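PDB 6RXD: histidine acid phosphatase from Bifidobacterium longum subsp. infantis, which acts as a histidine acid phytase, removing phosphate from inositol hexakisphosphate, and probably also hydrolyses 2,3-bisphosphoglycerate to 2-phosphoglycerate. Local coordinates for residues 40-45 / 401-406; 105-110 / 441-446; 112-117 / 472-477. All coordinates share one frame; numbering follows the deposited sequence.

Contact 1 of 3, residues 40-45 / 401-406; sequences ESMARH and ETMMPF
Met42 of strand 34-44 reaches across to helix 400-410 and ends among Thr402, Met403 and Phe406. Its CB leaves the strand toward the helix, and with CG anti to the backbone N (chi1 -176°) the chain first runs straight out. CB and CG serve as a spacer; contact with the helix begins at Met42 SD, which lies 4.1 Å from Thr402 CG2. Bends at chi2 and chi3 then turn the terminal methyl into the group of three. Met42 CE meets Met403 CE methyl to methyl at 3.6 Å, the two chains crossing at a slant, and comes within 3.9 Å of Thr402 CG2. Met42 CE also approaches Phe406 CD2 obliquely, at 3.8 Å. The layout belongs to the alpha/beta core of branch 2 histidine phosphatases: a central strand running into the RHG signature, here begun by Arg44 and His45, is covered by the helix that starts within the HAE sequence (His399 to Glu401). The axes of strand 40-44 and helix 401-406 approach to 8.3 Å, their directions 121° apart. Neighbouring strands wall in the methionines, Arg396 and Ala398 touching Met42, and Val446 touching Met403. Thr402 turns its methyl to Met42, while its OG1 bonds back to the N of His399, just before the helix. Met403, also bent at chi2 and chi3, curls back until Met403 CE sits 3.8 Å from Met42 O.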
loop_
_atom_site.group_PDB
_atom_site.type_symbol
_atom_site.label_atom_id
_atom_site.label_comp_id
_atom_site.label_asym_id
_atom_site.label_seq_id
_atom_site.Cartn_x
_atom_site.Cartn_y
_atom_site.Cartn_z
ATOM N N GLU A 40 11.807 13.974 4.040
ATOM C CA GLU A 40 10.839 13.171 4.782
ATOM C C GLU A 40 10.074 12.245 3.863
ATOM O O GLU A 40 10.072 12.422 2.650
ATOM C CB GLU A 40 9.860 14.056 5.548
ATOM C CG GLU A 40 9.033 14.953 4.660
ATOM C CD GLU A 40 8.014 15.736 5.437
ATOM O OE1 GLU A 40 7.491 15.215 6.445
ATOM O OE2 GLU A 40 7.745 16.892 5.049
ATOM N N SER A 41 9.421 11.257 4.458
ATOM C CA SER A 41 8.768 10.227 3.666
ATOM C C SER A 41 7.583 9.626 4.388
ATOM O O SER A 41 7.472 9.701 5.615
ATOM C CB SER A 41 9.764 9.109 3.370
ATOM O OG SER A 41 10.013 8.375 4.552
ATOM N N MET A 42 6.685 9.024 3.620
ATOM C CA MET A 42 5.780 8.037 4.193
ATOM C C MET A 42 5.702 6.917 3.176
ATOM O O MET A 42 5.490 7.160 1.983
ATOM C CB MET A 42 4.390 8.622 4.472
ATOM C CG MET A 42 3.432 7.644 5.175
ATOM S SD MET A 42 2.597 6.475 4.058
ATOM C CE MET A 42 1.505 7.581 3.147
ATOM N N ALA A 43 5.882 5.692 3.649
ATOM C CA ALA A 43 5.860 4.521 2.785
ATOM C C ALA A 43 4.929 3.469 3.338
ATOM O O ALA A 43 4.873 3.241 4.551
ATOM C CB ALA A 43 7.273 3.934 2.647
ATOM N N ARG A 44 4.192 2.828 2.436
ATOM C CA ARG A 44 3.432 1.635 2.765
ATOM C C ARG A 44 4.402 0.493 3.054
ATOM O O ARG A 44 5.523 0.479 2.552
ATOM C CB ARG A 44 2.545 1.282 1.568
ATOM C CG ARG A 44 1.663 0.060 1.766
ATOM C CD ARG A 44 0.954 -0.325 0.485
ATOM N NE ARG A 44 0.087 -1.472 0.723
ATOM C CZ ARG A 44 -0.482 -2.187 -0.237
ATOM N NH1 ARG A 44 -0.253 -1.890 -1.519
ATOM N NH2 ARG A 44 -1.254 -3.213 0.089
ATOM N N HIS A 45 3.979 -0.453 3.881
ATOM C CA HIS A 45 4.788 -1.647 4.135
ATOM C C HIS A 45 5.059 -2.384 2.821
ATOM O O HIS A 45 4.375 -2.177 1.815
ATOM C CB HIS A 45 4.040 -2.569 5.098
ATOM C CG HIS A 45 2.745 -3.071 4.541
ATOM N ND1 HIS A 45 2.678 -4.074 3.598
ATOM C CD2 HIS A 45 1.468 -2.680 4.769
ATOM C CE1 HIS A 45 1.414 -4.284 3.271
ATOM N NE2 HIS A 45 0.661 -3.452 3.969
ATOM N N GLU A 401 -4.097 1.915 3.576
ATOM C CA GLU A 401 -5.158 2.734 4.144
ATOM C C GLU A 401 -4.663 4.126 4.506
ATOM O O GLU A 401 -5.464 5.026 4.772
ATOM C CB GLU A 401 -5.750 2.053 5.387
ATOM C CG GLU A 401 -6.636 0.841 5.083
ATOM C CD GLU A 401 -5.856 -0.408 4.666
ATOM O OE1 GLU A 401 -6.485 -1.319 4.094
ATOM O OE2 GLU A 401 -4.630 -0.496 4.913
ATOM N N THR A 402 -3.343 4.285 4.547
ATOM C CA THR A 402 -2.724 5.593 4.757
ATOM C C THR A 402 -2.467 6.262 3.416
ATOM O O THR A 402 -2.763 7.441 3.227
ATOM C CB THR A 402 -1.403 5.432 5.530
ATOM O OG1 THR A 402 -1.608 4.507 6.604
ATOM C CG2 THR A 402 -0.924 6.752 6.109
ATOM N N MET A 403 -1.896 5.504 2.484
ATOM C CA MET A 403 -1.503 6.055 1.190
ATOM C C MET A 403 -2.680 6.460 0.295
ATOM O O MET A 403 -2.637 7.516 -0.331
ATOM C CB MET A 403 -0.584 5.073 0.442
ATOM C CG MET A 403 -0.108 5.601 -0.916
ATOM S SD MET A 403 0.884 7.122 -0.795
ATOM C CE MET A 403 2.417 6.474 -0.135
ATOM N N MET A 404 -3.725 5.638 0.235
ATOM C CA MET A 404 -4.829 5.940 -0.677
ATOM C C MET A 404 -5.488 7.286 -0.366
ATOM O O MET A 404 -5.673 8.104 -1.258
ATOM C CB MET A 404 -5.850 4.799 -0.710
ATOM C CG MET A 404 -5.296 3.565 -1.380
ATOM S SD MET A 404 -6.515 2.251 -1.529
ATOM C CE MET A 404 -6.439 1.553 0.094
ATOM N N PRO A 405 -5.848 7.536 0.899
ATOM C CA PRO A 405 -6.442 8.864 1.109
ATOM C C PRO A 405 -5.417 9.993 1.019
ATOM O O PRO A 405 -5.767 11.093 0.593
ATOM C CB PRO A 405 -7.054 8.766 2.512
ATOM C CG PRO A 405 -6.307 7.647 3.189
ATOM C CD PRO A 405 -5.978 6.663 2.079
ATOM N N PHE A 406 -4.170 9.721 1.391
ATOM C CA PHE A 406 -3.118 10.737 1.316
ATOM C C PHE A 406 -2.937 11.182 -0.134
ATOM O O PHE A 406 -2.900 12.380 -0.423
ATOM C CB PHE A 406 -1.815 10.167 1.894
ATOM C CG PHE A 406 -0.707 11.182 2.074
ATOM C CD1 PHE A 406 -0.914 12.367 2.775
ATOM C CD2 PHE A 406 0.556 10.912 1.578
ATOM C CE1 PHE A 406 0.136 13.279 2.957
ATOM C CE2 PHE A 406 1.604 11.801 1.760
ATOM C CZ PHE A 406 1.389 12.992 2.454
#

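Contact 2 of 3, residues 105-110 / 441-446; sequences AQQHYG and PMAANV
The methyl group of Ala443 packs against two side chains of helix 102-118, Gln107 and His108. Gln107 CG stands anti to the carbonyl carbon (chi1 -72°), and beyond it the extended chain carries the amide across to Met442, the two side chains crossing at a slant. Gln107 CB touches Ala443 CB at 3.8 Å near the root, while at the far end Gln107 NE2 reaches Met442 CB, also at 3.8 Å. OE1 passes close to both residues and accepts a hydrogen bond from the backbone N of Ser47, which helps to fix the rotation of the amide. Cutting Gln107 back to an alanine is likely to leave the N-H of Ser47 without this acceptor and to open a gap beside Met442. The His108 ring comes obliquely to the methyl of Ala443, with His108 NE2 3.7 Å from Ala443 CB; that nitrogen also makes a weak hydrogen bond to Arg44 O. Met442 offers only the base of its side chain: the bend at chi2 leads its end away from the helix, toward Arg44. Ala443 has a left-handed backbone (phi 60°), as the third position of a type II turn requires, and the turn is closed by Ala444 N to Pro441 O at 3.1 Å. Asn445 ND2 gives Ala443 O a nearly straight bond of 3.0 Å, 171° at the hydrogen and in its own amide plane. This is a type II beta turn leading into strand 445-453, packed under a helix beside the strand that leads into the RHG motif of the histidine phosphatase core.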
loop_
_atom_site.group_PDB
_atom_site.type_symbol
_atom_site.label_atom_id
_atom_site.label_comp_id
_atom_site.label_asym_id
_atom_site.label_seq_id
_atom_site.Cartn_x
_atom_site.Cartn_y
_atom_site.Cartn_z
ATOM N N ALA A 105 11.046 -7.133 1.977
ATOM C CA ALA A 105 12.236 -6.679 2.675
ATOM C C ALA A 105 13.158 -5.937 1.709
ATOM O O ALA A 105 13.697 -4.855 2.033
ATOM C CB ALA A 105 12.970 -7.873 3.310
ATOM N N GLN A 106 13.348 -6.517 0.524
ATOM C CA GLN A 106 14.223 -5.916 -0.485
ATOM C C GLN A 106 13.707 -4.570 -0.969
ATOM O O GLN A 106 14.507 -3.667 -1.252
ATOM C CB GLN A 106 14.443 -6.866 -1.668
ATOM C CG GLN A 106 15.277 -8.096 -1.294
ATOM C CD GLN A 106 15.468 -9.079 -2.443
ATOM O OE1 GLN A 106 14.622 -9.203 -3.328
ATOM N NE2 GLN A 106 16.585 -9.794 -2.420
ATOM N N GLN A 107 12.384 -4.438 -1.063
ATOM C CA GLN A 107 11.764 -3.173 -1.479
ATOM C C GLN A 107 12.209 -2.056 -0.563
ATOM O O GLN A 107 12.715 -1.036 -1.015
ATOM C CB GLN A 107 10.227 -3.267 -1.488
ATOM C CG GLN A 107 9.656 -4.128 -2.627
ATOM C CD GLN A 107 8.204 -4.538 -2.396
ATOM O OE1 GLN A 107 7.688 -4.438 -1.277
ATOM N NE2 GLN A 107 7.538 -5.017 -3.458
ATOM N N HIS A 108 12.035 -2.265 0.735
ATOM C CA HIS A 108 12.373 -1.236 1.709
ATOM C C HIS A 108 13.871 -1.036 1.884
ATOM O O HIS A 108 14.331 0.088 2.088
ATOM C CB HIS A 108 11.641 -1.490 3.026
ATOM C CG HIS A 108 10.227 -1.018 2.987
ATOM N ND1 HIS A 108 9.869 0.267 3.341
ATOM C CD2 HIS A 108 9.097 -1.616 2.544
ATOM C CE1 HIS A 108 8.573 0.428 3.148
ATOM N NE2 HIS A 108 8.079 -0.697 2.659
ATOM N N TYR A 109 14.635 -2.114 1.776
ATOM C CA TYR A 109 16.089 -1.993 1.830
ATOM C C TYR A 109 16.572 -1.052 0.721
ATOM O O TYR A 109 17.383 -0.156 0.960
ATOM C CB TYR A 109 16.709 -3.382 1.693
ATOM C CG TYR A 109 18.212 -3.413 1.891
ATOM C CD1 TYR A 109 18.760 -3.750 3.123
ATOM C CD2 TYR A 109 19.076 -3.113 0.842
ATOM C CE1 TYR A 109 20.126 -3.786 3.309
ATOM C CE2 TYR A 109 20.448 -3.142 1.020
ATOM C CZ TYR A 109 20.963 -3.479 2.257
ATOM O OH TYR A 109 22.328 -3.517 2.437
ATOM N N GLY A 110 16.047 -1.234 -0.488
ATOM C CA GLY A 110 16.459 -0.409 -1.612
ATOM C C GLY A 110 16.000 1.028 -1.479
ATOM O O GLY A 110 16.741 1.963 -1.782
ATOM N N PRO A 441 0.998 0.720 -4.939
ATOM C CA PRO A 441 1.659 -0.581 -5.043
ATOM C C PRO A 441 2.247 -0.945 -3.694
ATOM O O PRO A 441 2.241 -0.136 -2.759
ATOM C CB PRO A 441 2.796 -0.306 -6.021
ATOM C CG PRO A 441 3.057 1.202 -5.911
ATOM C CD PRO A 441 1.671 1.748 -5.756
ATOM N N MET A 442 2.755 -2.163 -3.579
ATOM C CA MET A 442 3.517 -2.490 -2.394
ATOM C C MET A 442 4.684 -1.513 -2.262
ATOM O O MET A 442 5.300 -1.114 -3.270
ATOM C CB MET A 442 3.989 -3.944 -2.462
ATOM C CG MET A 442 2.842 -4.940 -2.367
ATOM S SD MET A 442 2.067 -4.931 -0.725
ATOM C CE MET A 442 0.534 -5.796 -1.099
ATOM N N ALA A 443 4.969 -1.115 -1.022
ATOM C CA ALA A 443 6.012 -0.132 -0.691
ATOM C C ALA A 443 5.811 1.241 -1.331
ATOM O O ALA A 443 6.752 2.014 -1.456
ATOM C CB ALA A 443 7.433 -0.683 -1.012
ATOM N N ALA A 444 4.582 1.557 -1.717
ATOM C CA ALA A 444 4.287 2.884 -2.257
ATOM C C ALA A 444 4.796 3.942 -1.298
ATOM O O ALA A 444 4.664 3.797 -0.095
ATOM C CB ALA A 444 2.770 3.057 -2.464
ATOM N N ASN A 445 5.362 5.018 -1.830
ATOM C CA ASN A 445 5.894 6.034 -0.947
ATOM C C ASN A 445 5.888 7.431 -1.543
ATOM O O ASN A 445 5.985 7.615 -2.761
ATOM C CB ASN A 445 7.302 5.653 -0.455
ATOM C CG ASN A 445 8.317 5.554 -1.579
ATOM O OD1 ASN A 445 9.057 6.501 -1.855
ATOM N ND2 ASN A 445 8.351 4.410 -2.237
ATOM N N VAL A 446 5.770 8.412 -0.661
ATOM C CA VAL A 446 5.898 9.803 -1.043
ATOM C C VAL A 446 7.085 10.347 -0.270
ATOM O O VAL A 446 7.204 10.102 0.927
ATOM C CB VAL A 446 4.629 10.595 -0.670
ATOM C CG1 VAL A 446 4.863 12.100 -0.833
ATOM C CG2 VAL A 446 3.430 10.121 -1.528
#

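Contact 3 of 3, residues 112-117 / 472-477; sequences GERAYQ and YNENEV
Glu474 OE1 is gripped by two groups, Arg114 NH2 of helix 102-118 at 2.9 Å and the hydroxyl of Tyr16. Glu474 sits at the tip of a tight beta hairpin, a two-residue type I' turn joining strands 467-472 and 475-477. The turn is closed in both directions, Asn475 N to Tyr472 O at 3.0 Å and Tyr472 N to Asn475 O at 2.8 Å, with Asn473 and Glu474 both in left-handed conformations. From this position the Glu474 side chain, extended beyond CG, points to the helix and meets Arg114 at about a right angle. The guanidinium answers side-on: Arg114 NH2 donates to the syn lone pair of Glu474 OE1, and Arg114 NE bonds to Glu474 OE2 at 2.7 Å, the shorter arm of a bidentate salt bridge. Both oxygens lie close to the guanidinium plane; the two flat groups are nearly coplanar, 27° apart, and NE meets OE2 on its syn side, 24° out of the carboxylate plane. The bend at chi3 of Arg114 turns this edge to the carboxylate. Pro19 touches both partners. Because the glutamate is buried, the paired charge and the Tyr16 bond probably help to stabilise its carboxylate. Glu474 OE2 also lies against the aliphatic part of the arginine, 3.5 Å from Arg114 CB.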
loop_
_atom_site.group_PDB
_atom_site.type_symbol
_atom_site.label_atom_id
_atom_site.label_comp_id
_atom_site.label_asym_id
_atom_site.label_seq_id
_atom_site.Cartn_x
_atom_site.Cartn_y
_atom_site.Cartn_z
ATOM N N GLY A 112 15.523 2.621 1.264
ATOM C CA GLY A 112 16.410 3.188 2.278
ATOM C C GLY A 112 17.804 3.524 1.771
ATOM O O GLY A 112 18.327 4.605 2.069
ATOM N N GLU A 113 18.413 2.604 1.021
ATOM C CA GLU A 113 19.701 2.876 0.370
ATOM C C GLU A 113 19.626 4.152 -0.454
ATOM O O GLU A 113 20.490 5.025 -0.356
ATOM C CB GLU A 113 20.076 1.769 -0.617
ATOM C CG GLU A 113 20.387 0.407 -0.084
ATOM C CD GLU A 113 20.893 -0.500 -1.200
ATOM O OE1 GLU A 113 20.157 -0.695 -2.195
ATOM O OE2 GLU A 113 22.037 -0.988 -1.098
ATOM N N ARG A 114 18.601 4.245 -1.300
ATOM C CA ARG A 114 18.495 5.375 -2.216
ATOM C C ARG A 114 18.081 6.671 -1.516
ATOM O O ARG A 114 18.370 7.764 -2.005
ATOM C CB ARG A 114 17.539 5.043 -3.373
ATOM C CG ARG A 114 18.015 3.863 -4.214
ATOM C CD ARG A 114 17.121 3.621 -5.424
ATOM N NE ARG A 114 15.767 3.222 -5.028
ATOM C CZ ARG A 114 15.391 1.961 -4.818
ATOM N NH1 ARG A 114 16.255 0.964 -4.965
ATOM N NH2 ARG A 114 14.148 1.690 -4.456
ATOM N N ALA A 115 17.411 6.558 -0.372
ATOM C CA ALA A 115 17.098 7.747 0.414
ATOM C C ALA A 115 18.386 8.403 0.918
ATOM O O ALA A 115 18.531 9.630 0.868
ATOM C CB ALA A 115 16.153 7.418 1.575
ATOM N N TYR A 116 19.331 7.600 1.394
ATOM C CA TYR A 116 20.609 8.181 1.791
ATOM C C TYR A 116 21.325 8.767 0.580
ATOM O O TYR A 116 21.833 9.892 0.629
ATOM C CB TYR A 116 21.530 7.164 2.482
ATOM C CG TYR A 116 22.926 7.718 2.604
ATOM C CD1 TYR A 116 23.204 8.757 3.489
ATOM C CD2 TYR A 116 23.955 7.248 1.799
ATOM C CE1 TYR A 116 24.490 9.302 3.587
ATOM C CE2 TYR A 116 25.241 7.785 1.895
ATOM C CZ TYR A 116 25.493 8.805 2.787
ATOM O OH TYR A 116 26.757 9.336 2.874
ATOM N N GLN A 117 21.366 7.994 -0.501
ATOM C CA GLN A 117 22.140 8.366 -1.679
ATOM C C GLN A 117 21.666 9.677 -2.297
ATOM O O GLN A 117 22.485 10.519 -2.684
ATOM C CB GLN A 117 22.130 7.224 -2.700
ATOM C CG GLN A 117 22.979 6.043 -2.250
ATOM C CD GLN A 117 22.795 4.797 -3.087
ATOM O OE1 GLN A 117 21.872 4.703 -3.894
ATOM N NE2 GLN A 117 23.674 3.817 -2.886
ATOM N N TYR A 472 7.185 10.546 -5.975
ATOM C CA TYR A 472 6.076 9.639 -5.690
ATOM C C TYR A 472 6.478 8.309 -6.312
ATOM O O TYR A 472 6.699 8.224 -7.533
ATOM C CB TYR A 472 4.810 10.172 -6.356
ATOM C CG TYR A 472 3.528 9.385 -6.130
ATOM C CD1 TYR A 472 3.344 8.569 -5.016
ATOM C CD2 TYR A 472 2.498 9.469 -7.054
ATOM C CE1 TYR A 472 2.141 7.861 -4.830
ATOM C CE2 TYR A 472 1.309 8.779 -6.889
ATOM C CZ TYR A 472 1.130 7.982 -5.781
ATOM O OH TYR A 472 -0.073 7.330 -5.634
ATOM N N ASN A 473 6.629 7.290 -5.474
ATOM C CA ASN A 473 7.195 6.016 -5.899
ATOM C C ASN A 473 8.524 6.214 -6.635
ATOM O O ASN A 473 8.838 5.526 -7.617
ATOM C CB ASN A 473 6.158 5.227 -6.715
ATOM C CG ASN A 473 4.864 5.007 -5.940
ATOM O OD1 ASN A 473 4.893 4.883 -4.721
ATOM N ND2 ASN A 473 3.728 4.959 -6.640
ATOM N N GLU A 474 9.292 7.171 -6.116
ATOM C CA GLU A 474 10.620 7.534 -6.604
ATOM C C GLU A 474 10.662 8.127 -8.010
ATOM O O GLU A 474 11.729 8.231 -8.616
ATOM C CB GLU A 474 11.623 6.395 -6.398
ATOM C CG GLU A 474 12.110 6.334 -4.941
ATOM C CD GLU A 474 12.997 5.142 -4.657
ATOM O OE1 GLU A 474 12.469 4.011 -4.660
ATOM O OE2 GLU A 474 14.216 5.333 -4.422
ATOM N N ASN A 475 9.505 8.549 -8.517
ATOM C CA ASN A 475 9.465 9.380 -9.714
ATOM C C ASN A 475 9.280 10.825 -9.288
ATOM O O ASN A 475 8.415 11.119 -8.466
ATOM C CB ASN A 475 8.298 8.971 -10.616
ATOM C CG ASN A 475 8.428 7.555 -11.126
ATOM O OD1 ASN A 475 9.453 7.188 -11.713
ATOM N ND2 ASN A 475 7.401 6.742 -10.890
ATOM N N GLU A 476 10.090 11.725 -9.833
ATOM C CA GLU A 476 9.913 13.148 -9.537
ATOM C C GLU A 476 8.657 13.642 -10.225
ATOM O O GLU A 476 8.473 13.448 -11.437
ATOM C CB GLU A 476 11.138 13.954 -9.989
ATOM C CG GLU A 476 11.079 15.443 -9.617
ATOM C CD GLU A 476 12.422 16.127 -9.802
ATOM O OE1 GLU A 476 13.277 15.543 -10.500
ATOM O OE2 GLU A 476 12.633 17.227 -9.240
ATOM N N VAL A 477 7.778 14.273 -9.450
ATOM C CA VAL A 477 6.508 14.749 -9.975
ATOM C C VAL A 477 6.264 16.174 -9.512
ATOM O O VAL A 477 6.763 16.587 -8.464
ATOM C CB VAL A 477 5.326 13.851 -9.523
ATOM C CG1 VAL A 477 5.435 12.462 -10.145
ATOM C CG2 VAL A 477 5.254 13.771 -7.998
#

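The three contacts interlock along the chain: 40-45, 105-110 and 112-117 come first, and their partners 401-406, 441-446 and 472-477 follow in the same order. All reach one mixed sheet, in which strand 445-453 lies between 34-44 and 467-472. Contact 1 is set on one face, under helix 400-410; contacts 2 and 3 use places about two turns apart on helix 102-118 on the opposite face. The centre of contact 2 is about 11 Å from that of contact 1 and about 10 Å from that of contact 3. The two distant parts of the sequence thus form one alpha/beta core, with helices on both faces of the sheet, around the strand that leads into the RHG motif.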